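Local atomic coordinates of beta-Lactamase/D-Alanine Carboxypeptidase (Pseudomonas syringae pv. tomato, PDB entry 5EVI), a protein that probably hydrolyses beta-lactam antibiotics to substituted beta-amino acids, as a member of the class C beta-lactamase family. Residues D[11-16]-D[43-48]; D[75-80]-D[180-185]; D[102-107]-D[142-147]. All coordinates share one frame; numbering follows the deposited sequence.

Three contacts sample the alpha/beta fold of a class C beta-lactamase from its N terminus onward. Interaction 1 closes first, laying helix 9-20 on strand 43-48, an outermost strand of the large antiparallel sheet. The chain then runs into helix 70-83, where interaction 2 opens; it closes about a hundred residues later on helix 174-186, joining two helices nearer the middle of the molecule. Within that long excursion lies interaction 3, which ties loop 102-107 to loop 142-147. Interactions 1 and 3 sit on opposite sides of the chain's centre, their own centres about 49 Å apart. None of the three contacts touches another.

Interaction 1: D[11-16]-D[43-48]; sequences ALDTLV and QFYNYG. With SO4 (sulfate ion), chain O.
Helix segment 11-16 runs over strand 43-48 with its axis 10.0 Å away and 36° from parallel, and Val16 and Tyr45 bring the two backbones nearest. Tyr45 carries most of the contact, one face and one edge of its ring being met by different residues. Over the face comes Val16, whose CG1 makes a CH-pi contact 4.1 Å from the ring centroid and 22° off the normal, displaced toward the rim at CG. The same methyl also lies 3.9 Å from Tyr47 OH, so a single branch of the valine bridges the two tyrosines. Asp13 OD1 sits beside the CE1-OH edge of the Tyr45 ring, 3.1 Å from CE1, and takes a longish, bent hydrogen bond from Tyr45 OH at 3.2 Å; the carboxylate is turned 64° from the ring plane. Leu12 adds a methyl, CD2, at 3.8 Å from Tyr45 OH. On the adjacent strand 31-38, Ile34 and Ile36 also touch Tyr45, and Ile359 of helix 349-363 touches Val16, placing the contact where the terminal helices pack on this end of the antiparallel sheet. Farther along the strand, Gly48 N binds a sulfate, probably from the crystallisation liquor, donating to its O4 at 3.1 Å; Arg21 binds the same ion. The chemistry is thus divided by position: Val16 supplies apolar packing over the aromatic face, whereas Asp13, at the partly exposed margin, gives the hydroxyl of the buried tyrosine a carboxylate partner.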
loop_
_atom_site.group_PDB
_atom_site.type_symbol
_atom_site.label_atom_id
_atom_site.label_comp_id
_atom_site.label_asym_id
_atom_site.label_seq_id
_atom_site.Cartn_x
_atom_site.Cartn_y
_atom_site.Cartn_z
ATOM N N ALA D 11 20.766 15.404 -17.121
ATOM C CA ALA D 11 21.174 15.946 -15.818
ATOM C C ALA D 11 20.460 15.235 -14.662
ATOM O O ALA D 11 21.081 14.934 -13.644
ATOM C CB ALA D 11 20.938 17.448 -15.754
ATOM N N LEU D 12 19.167 14.961 -14.828
ATOM C CA LEU D 12 18.410 14.191 -13.842
ATOM C C LEU D 12 18.868 12.727 -13.783
ATOM O O LEU D 12 18.963 12.164 -12.696
ATOM C CB LEU D 12 16.908 14.270 -14.132
ATOM C CG LEU D 12 15.964 13.633 -13.107
ATOM C CD1 LEU D 12 16.146 14.235 -11.720
ATOM C CD2 LEU D 12 14.525 13.778 -13.576
ATOM N N ASP D 13 19.159 12.123 -14.940
ATOM C CA ASP D 13 19.673 10.741 -15.006
ATOM C C ASP D 13 20.887 10.558 -14.079
ATOM O O ASP D 13 20.934 9.618 -13.276
ATOM C CB ASP D 13 20.078 10.327 -16.440
ATOM C CG ASP D 13 18.899 10.270 -17.424
ATOM O OD1 ASP D 13 17.742 10.068 -17.003
ATOM O OD2 ASP D 13 19.136 10.436 -18.647
ATOM N N THR D 14 21.854 11.466 -14.192
ATOM C CA THR D 14 23.079 11.378 -13.392
ATOM C C THR D 14 22.797 11.590 -11.900
ATOM O O THR D 14 23.330 10.865 -11.069
ATOM C CB THR D 14 24.153 12.363 -13.884
ATOM O OG1 THR D 14 23.577 13.667 -14.023
ATOM C CG2 THR D 14 24.704 11.906 -15.231
ATOM N N LEU D 15 21.947 12.564 -11.574
ATOM C CA LEU D 15 21.542 12.791 -10.182
ATOM C C LEU D 15 20.872 11.557 -9.554
ATOM O O LEU D 15 21.237 11.153 -8.454
ATOM C CB LEU D 15 20.613 14.000 -10.072
ATOM C CG LEU D 15 21.230 15.383 -10.312
ATOM C CD1 LEU D 15 20.144 16.423 -10.540
ATOM C CD2 LEU D 15 22.141 15.792 -9.161
ATOM N N VAL D 16 19.910 10.957 -10.251
ATOM C CA VAL D 16 19.199 9.788 -9.704
ATOM C C VAL D 16 20.194 8.648 -9.518
ATOM O O VAL D 16 20.205 8.004 -8.478
ATOM C CB VAL D 16 17.997 9.332 -10.570
ATOM C CG1 VAL D 16 17.362 8.065 -9.991
ATOM C CG2 VAL D 16 16.942 10.429 -10.669
ATOM N N GLN D 43 9.613 8.508 -16.465
ATOM C CA GLN D 43 11.033 8.201 -16.583
ATOM C C GLN D 43 11.320 6.981 -15.715
ATOM O O GLN D 43 10.736 6.826 -14.634
ATOM C CB GLN D 43 11.889 9.385 -16.131
ATOM C CG GLN D 43 11.649 10.689 -16.891
ATOM C CD GLN D 43 12.279 10.713 -18.281
ATOM O OE1 GLN D 43 11.999 9.865 -19.126
ATOM N NE2 GLN D 43 13.129 11.706 -18.525
ATOM N N PHE D 44 12.221 6.122 -16.188
ATOM C CA PHE D 44 12.574 4.889 -15.477
ATOM C C PHE D 44 14.075 4.766 -15.261
ATOM O O PHE D 44 14.868 5.133 -16.133
ATOM C CB PHE D 44 12.065 3.673 -16.236
ATOM C CG PHE D 44 10.571 3.606 -16.326
ATOM C CD1 PHE D 44 9.823 3.080 -15.273
ATOM C CD2 PHE D 44 9.903 4.084 -17.453
ATOM C CE1 PHE D 44 8.442 3.019 -15.351
ATOM C CE2 PHE D 44 8.521 4.025 -17.534
ATOM C CZ PHE D 44 7.788 3.488 -16.482
ATOM N N TYR D 45 14.439 4.252 -14.090
ATOM C CA TYR D 45 15.821 4.097 -13.665
ATOM C C TYR D 45 15.956 2.744 -12.998
ATOM O O TYR D 45 15.330 2.499 -11.969
ATOM C CB TYR D 45 16.198 5.191 -12.670
ATOM C CG TYR D 45 15.975 6.560 -13.220
ATOM C CD1 TYR D 45 16.912 7.142 -14.056
ATOM C CD2 TYR D 45 14.804 7.261 -12.947
ATOM C CE1 TYR D 45 16.704 8.391 -14.596
ATOM C CE2 TYR D 45 14.592 8.523 -13.475
ATOM C CZ TYR D 45 15.549 9.086 -14.297
ATOM O OH TYR D 45 15.345 10.337 -14.827
ATOM N N ASN D 46 16.755 1.872 -13.598
ATOM C CA ASN D 46 16.955 0.525 -13.095
ATOM C C ASN D 46 18.440 0.263 -12.875
ATOM O O ASN D 46 19.277 0.679 -13.684
ATOM C CB ASN D 46 16.344 -0.483 -14.057
ATOM C CG ASN D 46 14.837 -0.305 -14.208
ATOM O OD1 ASN D 46 14.086 -0.585 -13.284
ATOM N ND2 ASN D 46 14.390 0.156 -15.378
ATOM N N TYR D 47 18.754 -0.403 -11.762
ATOM C CA TYR D 47 20.129 -0.687 -11.347
ATOM C C TYR D 47 20.220 -2.091 -10.760
ATOM O O TYR D 47 19.285 -2.558 -10.096
ATOM C CB TYR D 47 20.573 0.342 -10.306
ATOM C CG TYR D 47 20.314 1.763 -10.753
ATOM C CD1 TYR D 47 21.100 2.352 -11.744
ATOM C CD2 TYR D 47 19.251 2.502 -10.231
ATOM C CE1 TYR D 47 20.852 3.650 -12.180
ATOM C CE2 TYR D 47 18.998 3.795 -10.661
ATOM C CZ TYR D 47 19.806 4.366 -11.629
ATOM O OH TYR D 47 19.549 5.644 -12.059
ATOM N N GLY D 48 21.334 -2.766 -11.031
ATOM C CA GLY D 48 21.616 -4.067 -10.429
ATOM C C GLY D 48 20.823 -5.204 -11.041
ATOM O O GLY D 48 20.229 -5.070 -12.132
HETATM S S SO4 O . 24.183 -1.773 -12.868
HETATM O O1 SO4 O . 23.729 -0.628 -12.051
HETATM O O2 SO4 O . 25.213 -1.307 -13.822
HETATM O O3 SO4 O . 24.750 -2.823 -11.988
HETATM O O4 SO4 O . 23.034 -2.337 -13.612
#

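Interaction 2: D[75-80]-D[180-185]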
loop_
_atom_site.group_PDB
_atom_site.type_symbol
_atom_site.label_atom_id
_atom_site.label_comp_id
_atom_site.label_asym_id
_atom_site.label_seq_id
_atom_site.Cartn_x
_atom_site.Cartn_y
_atom_site.Cartn_z
ATOM N N ALA D 75 -7.848 -1.410 -0.343
ATOM C CA ALA D 75 -8.662 -0.242 -0.043
ATOM C C ALA D 75 -9.377 0.285 -1.287
ATOM O O ALA D 75 -10.550 0.611 -1.233
ATOM C CB ALA D 75 -7.814 0.842 0.612
ATOM N N THR D 76 -8.683 0.325 -2.416
ATOM C CA THR D 76 -9.319 0.681 -3.677
ATOM C C THR D 76 -10.432 -0.317 -4.030
ATOM O O THR D 76 -11.521 0.094 -4.441
ATOM C CB THR D 76 -8.293 0.829 -4.799
ATOM O OG1 THR D 76 -7.180 1.611 -4.317
ATOM C CG2 THR D 76 -8.945 1.497 -6.012
ATOM N N LEU D 77 -10.205 -1.608 -3.780
ATOM C CA LEU D 77 -11.252 -2.630 -4.026
ATOM C C LEU D 77 -12.502 -2.308 -3.208
ATOM O O LEU D 77 -13.609 -2.280 -3.745
ATOM C CB LEU D 77 -10.750 -4.033 -3.675
ATOM C CG LEU D 77 -11.557 -5.216 -4.218
ATOM C CD1 LEU D 77 -11.202 -5.459 -5.682
ATOM C CD2 LEU D 77 -11.301 -6.470 -3.389
ATOM N N ALA D 78 -12.321 -2.038 -1.918
ATOM C CA ALA D 78 -13.457 -1.681 -1.045
ATOM C C ALA D 78 -14.175 -0.380 -1.474
ATOM O O ALA D 78 -15.417 -0.325 -1.494
ATOM C CB ALA D 78 -12.996 -1.583 0.392
ATOM N N THR D 79 -13.413 0.656 -1.839
ATOM C CA THR D 79 -14.040 1.911 -2.292
ATOM C C THR D 79 -14.638 1.801 -3.702
ATOM O O THR D 79 -15.505 2.593 -4.064
ATOM C CB THR D 79 -13.081 3.119 -2.262
ATOM O OG1 THR D 79 -12.012 2.912 -3.186
ATOM C CG2 THR D 79 -12.546 3.361 -0.844
ATOM N N TRP D 80 -14.168 0.837 -4.496
ATOM C CA TRP D 80 -14.777 0.550 -5.797
ATOM C C TRP D 80 -16.126 -0.151 -5.574
ATOM O O TRP D 80 -17.095 0.150 -6.262
ATOM C CB TRP D 80 -13.839 -0.293 -6.659
ATOM C CG TRP D 80 -14.164 -0.373 -8.136
ATOM C CD1 TRP D 80 -14.701 0.604 -8.921
ATOM C CD2 TRP D 80 -13.912 -1.486 -8.997
ATOM N NE1 TRP D 80 -14.816 0.160 -10.221
ATOM C CE2 TRP D 80 -14.333 -1.119 -10.295
ATOM C CE3 TRP D 80 -13.369 -2.762 -8.798
ATOM C CZ2 TRP D 80 -14.244 -1.992 -11.385
ATOM C CZ3 TRP D 80 -13.274 -3.622 -9.873
ATOM C CH2 TRP D 80 -13.706 -3.240 -11.152
ATOM N N GLN D 180 -8.950 -10.306 -11.867
ATOM C CA GLN D 180 -9.849 -10.289 -13.022
ATOM C C GLN D 180 -10.705 -9.031 -13.147
ATOM O O GLN D 180 -11.263 -8.789 -14.222
ATOM C CB GLN D 180 -10.783 -11.507 -12.982
ATOM C CG GLN D 180 -10.070 -12.847 -12.970
ATOM C CD GLN D 180 -9.080 -12.966 -14.106
ATOM O OE1 GLN D 180 -7.899 -13.223 -13.884
ATOM N NE2 GLN D 180 -9.553 -12.731 -15.336
ATOM N N ARG D 181 -10.828 -8.255 -12.067
ATOM C CA ARG D 181 -11.697 -7.077 -12.056
ATOM C C ARG D 181 -10.942 -5.764 -11.829
ATOM O O ARG D 181 -10.969 -4.916 -12.698
ATOM C CB ARG D 181 -12.815 -7.252 -11.025
ATOM C CG ARG D 181 -13.959 -8.138 -11.485
ATOM C CD ARG D 181 -14.857 -7.426 -12.494
ATOM N NE ARG D 181 -16.186 -8.031 -12.532
ATOM C CZ ARG D 181 -16.494 -9.199 -13.109
ATOM N NH1 ARG D 181 -17.755 -9.623 -13.057
ATOM N NH2 ARG D 181 -15.570 -9.952 -13.724
ATOM N N LEU D 182 -10.267 -5.595 -10.687
ATOM C CA LEU D 182 -9.625 -4.300 -10.373
ATOM C C LEU D 182 -8.387 -4.009 -11.222
ATOM O O LEU D 182 -8.264 -2.901 -11.769
ATOM C CB LEU D 182 -9.265 -4.180 -8.886
ATOM C CG LEU D 182 -8.589 -2.853 -8.464
ATOM C CD1 LEU D 182 -9.564 -1.683 -8.463
ATOM C CD2 LEU D 182 -7.894 -3.000 -7.122
ATOM N N PHE D 183 -7.471 -4.981 -11.303
ATOM C CA PHE D 183 -6.214 -4.811 -12.052
ATOM C C PHE D 183 -6.470 -4.582 -13.562
ATOM O O PHE D 183 -5.907 -3.637 -14.131
ATOM C CB PHE D 183 -5.211 -5.974 -11.830
ATOM C CG PHE D 183 -4.765 -6.196 -10.390
ATOM C CD1 PHE D 183 -4.830 -5.198 -9.409
ATOM C CD2 PHE D 183 -4.207 -7.430 -10.038
ATOM C CE1 PHE D 183 -4.393 -5.446 -8.103
ATOM C CE2 PHE D 183 -3.746 -7.679 -8.742
ATOM C CZ PHE D 183 -3.852 -6.688 -7.769
ATOM N N PRO D 184 -7.330 -5.409 -14.207
ATOM C CA PRO D 184 -7.754 -5.068 -15.576
ATOM C C PRO D 184 -8.449 -3.708 -15.714
ATOM O O PRO D 184 -8.124 -2.952 -16.638
ATOM C CB PRO D 184 -8.709 -6.209 -15.941
ATOM C CG PRO D 184 -8.183 -7.369 -15.182
ATOM C CD PRO D 184 -7.748 -6.784 -13.861
ATOM N N ALA D 185 -9.383 -3.402 -14.821
ATOM C CA ALA D 185 -10.109 -2.116 -14.854
ATOM C C ALA D 185 -9.190 -0.893 -14.738
ATOM O O ALA D 185 -9.495 0.160 -15.297
ATOM C CB ALA D 185 -11.177 -2.067 -13.764
#
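Trp80 and Leu182 lie antiparallel alongside one another, and the indole reaches from its helix as far as the backbone of the other. It leads with its six-membered ring: CZ3 comes to 3.7 Å from Leu182 N, and CH2 lies 3.6 Å from Arg181 O, so its far end rests against the peptide joining these two residues. Around that end the approaches differ. Arg181 CB meets the ring at its edge, in plane, 3.8 Å from CZ3, before the bent chain of the arginine leads away; Ala185 CB comes in obliquely, 3.8 Å from CH2. In return Leu182 passes its CD1 back along the indole to within 4.0 Å of Trp80 CE3. The leucine is directed there by a CG anti to the backbone N (chi1 180°), and its CD1 also touches Thr76 CG2 at about a right angle between the side chains. This is a helix-helix crossing in the helical part of the class C beta-lactamase fold: helix 70-83 and helix 174-186 meet at 100° with the local axes 10.9 Å apart, a separation that leaves room for the large side chains between them. Helix 174-186 has a wider pi-type turn at 180-182 and a kink at Pro184, whose nitrogen makes no bond to the preceding turn. Leu77 approaches Leu182 from another side, setting its CD1 4.0 Å from the leucine's CB, and packs as well on Ala166 of helix 156-169. No hydrogen bond crosses the contact, and the hydroxyl of Thr76 is bonded within its own helix, to Thr72 O. Leu252 of helix 250-258 touches both Trp80 and Ala185.

Interaction 3: D[102-107]-D[142-147]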
loop_
_atom_site.group_PDB
_atom_site.type_symbol
_atom_site.label_atom_id
_atom_site.label_comp_id
_atom_site.label_asym_id
_atom_site.label_seq_id
_atom_site.Cartn_x
_atom_site.Cartn_y
_atom_site.Cartn_z
ATOM N N ASP D 102 -23.905 -9.830 16.083
ATOM C CA ASP D 102 -23.996 -9.891 17.552
ATOM C C ASP D 102 -22.626 -10.023 18.246
ATOM O O ASP D 102 -22.512 -10.671 19.290
ATOM C CB ASP D 102 -24.943 -11.023 17.998
ATOM C CG ASP D 102 -26.282 -10.998 17.269
ATOM O OD1 ASP D 102 -26.822 -9.894 17.033
ATOM O OD2 ASP D 102 -26.800 -12.084 16.940
ATOM N N THR D 103 -21.601 -9.400 17.659
ATOM C CA THR D 103 -20.240 -9.392 18.208
ATOM C C THR D 103 -19.794 -7.957 18.471
ATOM O O THR D 103 -20.442 -7.005 18.035
ATOM C CB THR D 103 -19.231 -10.055 17.246
ATOM O OG1 THR D 103 -19.252 -9.387 15.977
ATOM C CG2 THR D 103 -19.552 -11.533 17.048
ATOM N N ARG D 104 -18.681 -7.812 19.181
ATOM C CA ARG D 104 -18.101 -6.496 19.461
ATOM C C ARG D 104 -17.558 -5.874 18.172
ATOM O O ARG D 104 -17.795 -4.691 17.904
ATOM C CB ARG D 104 -16.995 -6.603 20.513
ATOM C CG ARG D 104 -17.490 -7.061 21.880
ATOM C CD ARG D 104 -16.352 -7.486 22.797
ATOM N NE ARG D 104 -16.790 -8.454 23.804
ATOM C CZ ARG D 104 -16.997 -9.756 23.590
ATOM N NH1 ARG D 104 -16.819 -10.303 22.385
ATOM N NH2 ARG D 104 -17.396 -10.531 24.598
ATOM N N LEU D 105 -16.851 -6.681 17.377
ATOM C CA LEU D 105 -16.347 -6.254 16.060
ATOM C C LEU D 105 -17.479 -5.971 15.071
ATOM O O LEU D 105 -17.355 -5.079 14.231
ATOM C CB LEU D 105 -15.397 -7.308 15.469
ATOM C CG LEU D 105 -14.604 -6.935 14.210
ATOM C CD1 LEU D 105 -13.644 -5.784 14.472
ATOM C CD2 LEU D 105 -13.848 -8.149 13.697
ATOM N N GLY D 106 -18.564 -6.737 15.180
ATOM C CA GLY D 106 -19.740 -6.596 14.330
ATOM C C GLY D 106 -20.345 -5.207 14.232
ATOM O O GLY D 106 -20.662 -4.760 13.129
ATOM N N LYS D 107 -20.501 -4.529 15.375
ATOM C CA LYS D 107 -21.177 -3.210 15.425
ATOM C C LYS D 107 -20.289 -1.980 15.111
ATOM O O LYS D 107 -20.785 -0.849 15.125
ATOM C CB LYS D 107 -21.919 -3.014 16.769
ATOM C CG LYS D 107 -21.058 -2.743 18.001
ATOM C CD LYS D 107 -21.915 -2.326 19.198
ATOM C CE LYS D 107 -21.084 -1.713 20.316
ATOM N NZ LYS D 107 -21.913 -1.166 21.433
ATOM N N TRP D 142 -12.953 -11.549 19.477
ATOM C CA TRP D 142 -12.214 -10.293 19.617
ATOM C C TRP D 142 -12.864 -9.296 20.589
ATOM O O TRP D 142 -14.063 -9.018 20.502
ATOM C CB TRP D 142 -12.007 -9.642 18.241
ATOM C CG TRP D 142 -11.277 -8.325 18.283
ATOM C CD1 TRP D 142 -9.932 -8.134 18.279
ATOM C CD2 TRP D 142 -11.866 -7.024 18.330
ATOM N NE1 TRP D 142 -9.639 -6.793 18.317
ATOM C CE2 TRP D 142 -10.809 -6.087 18.348
ATOM C CE3 TRP D 142 -13.186 -6.558 18.353
ATOM C CZ2 TRP D 142 -11.029 -4.712 18.391
ATOM C CZ3 TRP D 142 -13.409 -5.193 18.401
ATOM C CH2 TRP D 142 -12.332 -4.280 18.415
ATOM N N GLN D 143 -12.057 -8.763 21.502
ATOM C CA GLN D 143 -12.491 -7.710 22.421
ATOM C C GLN D 143 -11.640 -6.467 22.192
ATOM O O GLN D 143 -10.429 -6.580 22.104
ATOM C CB GLN D 143 -12.358 -8.180 23.868
ATOM C CG GLN D 143 -13.124 -9.470 24.130
ATOM C CD GLN D 143 -13.566 -9.620 25.573
ATOM O OE1 GLN D 143 -14.387 -8.834 26.072
ATOM N NE2 GLN D 143 -13.044 -10.639 26.249
ATOM N N PRO D 144 -12.275 -5.276 22.125
ATOM C CA PRO D 144 -11.525 -4.045 21.897
ATOM C C PRO D 144 -10.686 -3.659 23.096
ATOM O O PRO D 144 -11.008 -4.047 24.223
ATOM C CB PRO D 144 -12.625 -3.002 21.696
ATOM C CG PRO D 144 -13.714 -3.487 22.582
ATOM C CD PRO D 144 -13.681 -4.985 22.462
ATOM N N GLU D 145 -9.615 -2.915 22.848
ATOM C CA GLU D 145 -8.823 -2.307 23.915
ATOM C C GLU D 145 -9.111 -0.814 24.072
ATOM O O GLU D 145 -8.972 -0.267 25.182
ATOM C CB GLU D 145 -7.333 -2.546 23.677
ATOM C CG GLU D 145 -6.977 -4.037 23.615
ATOM C CD GLU D 145 -5.645 -4.383 24.260
ATOM O OE1 GLU D 145 -4.972 -3.475 24.779
ATOM O OE2 GLU D 145 -5.274 -5.580 24.260
ATOM N N TYR D 146 -9.506 -0.176 22.974
ATOM C CA TYR D 146 -9.929 1.212 22.969
ATOM C C TYR D 146 -11.170 1.405 22.099
ATOM O O TYR D 146 -11.533 0.538 21.301
ATOM C CB TYR D 146 -8.780 2.125 22.522
ATOM C CG TYR D 146 -8.155 1.770 21.187
ATOM C CD1 TYR D 146 -8.704 2.229 19.989
ATOM C CD2 TYR D 146 -6.997 0.996 21.124
ATOM C CE1 TYR D 146 -8.117 1.931 18.762
ATOM C CE2 TYR D 146 -6.416 0.685 19.903
ATOM C CZ TYR D 146 -6.972 1.147 18.734
ATOM O OH TYR D 146 -6.371 0.824 17.552
ATOM N N LEU D 147 -11.846 2.531 22.310
ATOM C CA LEU D 147 -13.045 2.883 21.559
ATOM C C LEU D 147 -12.633 3.217 20.127
ATOM O O LEU D 147 -11.525 3.726 19.944
ATOM C CB LEU D 147 -13.743 4.098 22.197
ATOM C CG LEU D 147 -14.320 3.900 23.599
ATOM C CD1 LEU D 147 -14.749 5.240 24.194
ATOM C CD2 LEU D 147 -15.493 2.923 23.541
HETATM O O HOH W 1 -15.910 -9.212 18.244
#
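Arg104, Trp142 and Leu105 bury the most surface where two loops of the class C beta-lactamase fold meet, one preceding helix 112-115 and the other leading to strand 151-152. Neither segment is a regular helix or strand, although residues 104-106 have helical backbone angles, and Thr103 opens this turn as an ST motif, its OG1 accepting from Gly106 N. Arg104 lies across Trp142 O, the Gln143 side chain and the Pro144 ring. With its chain extended from CG to NE, it lays CD against Pro144 CD at 3.7 Å and brings the guanidinium beside Gln143, whose CG covers one face of that group. The guanidinium and amide planes are 48° apart, and although Arg104 NE and Gln143 OE1 are 3.3 Å apart, the angle is too poor for a hydrogen bond. This arginine is exposed and poorly ordered, so the position of its outer atoms is uncertain.

Trp142 is the buried counterpart. The indole swings toward loop 102-107 because its CG stands anti to the backbone N (chi1 179°), and Leu105 then packs over one face of the six-membered ring. Leu105 CD1 makes the CH-pi contact, 4.2 Å from the centroid and 21° off the normal, while its CB comes to 3.7 Å from Trp142 CE3. Pro144 N lies over the opposite face, so the ring is flanked on both sides. Outside the two segments, Phe121 stacks on the indole and Gly120 O accepts from its NE1, which gives this buried polar atom a partner. Between the two backbones, one water bridges the loops, accepting from Leu105 N at 2.8 Å and bonded to Trp142 O at 2.9 Å.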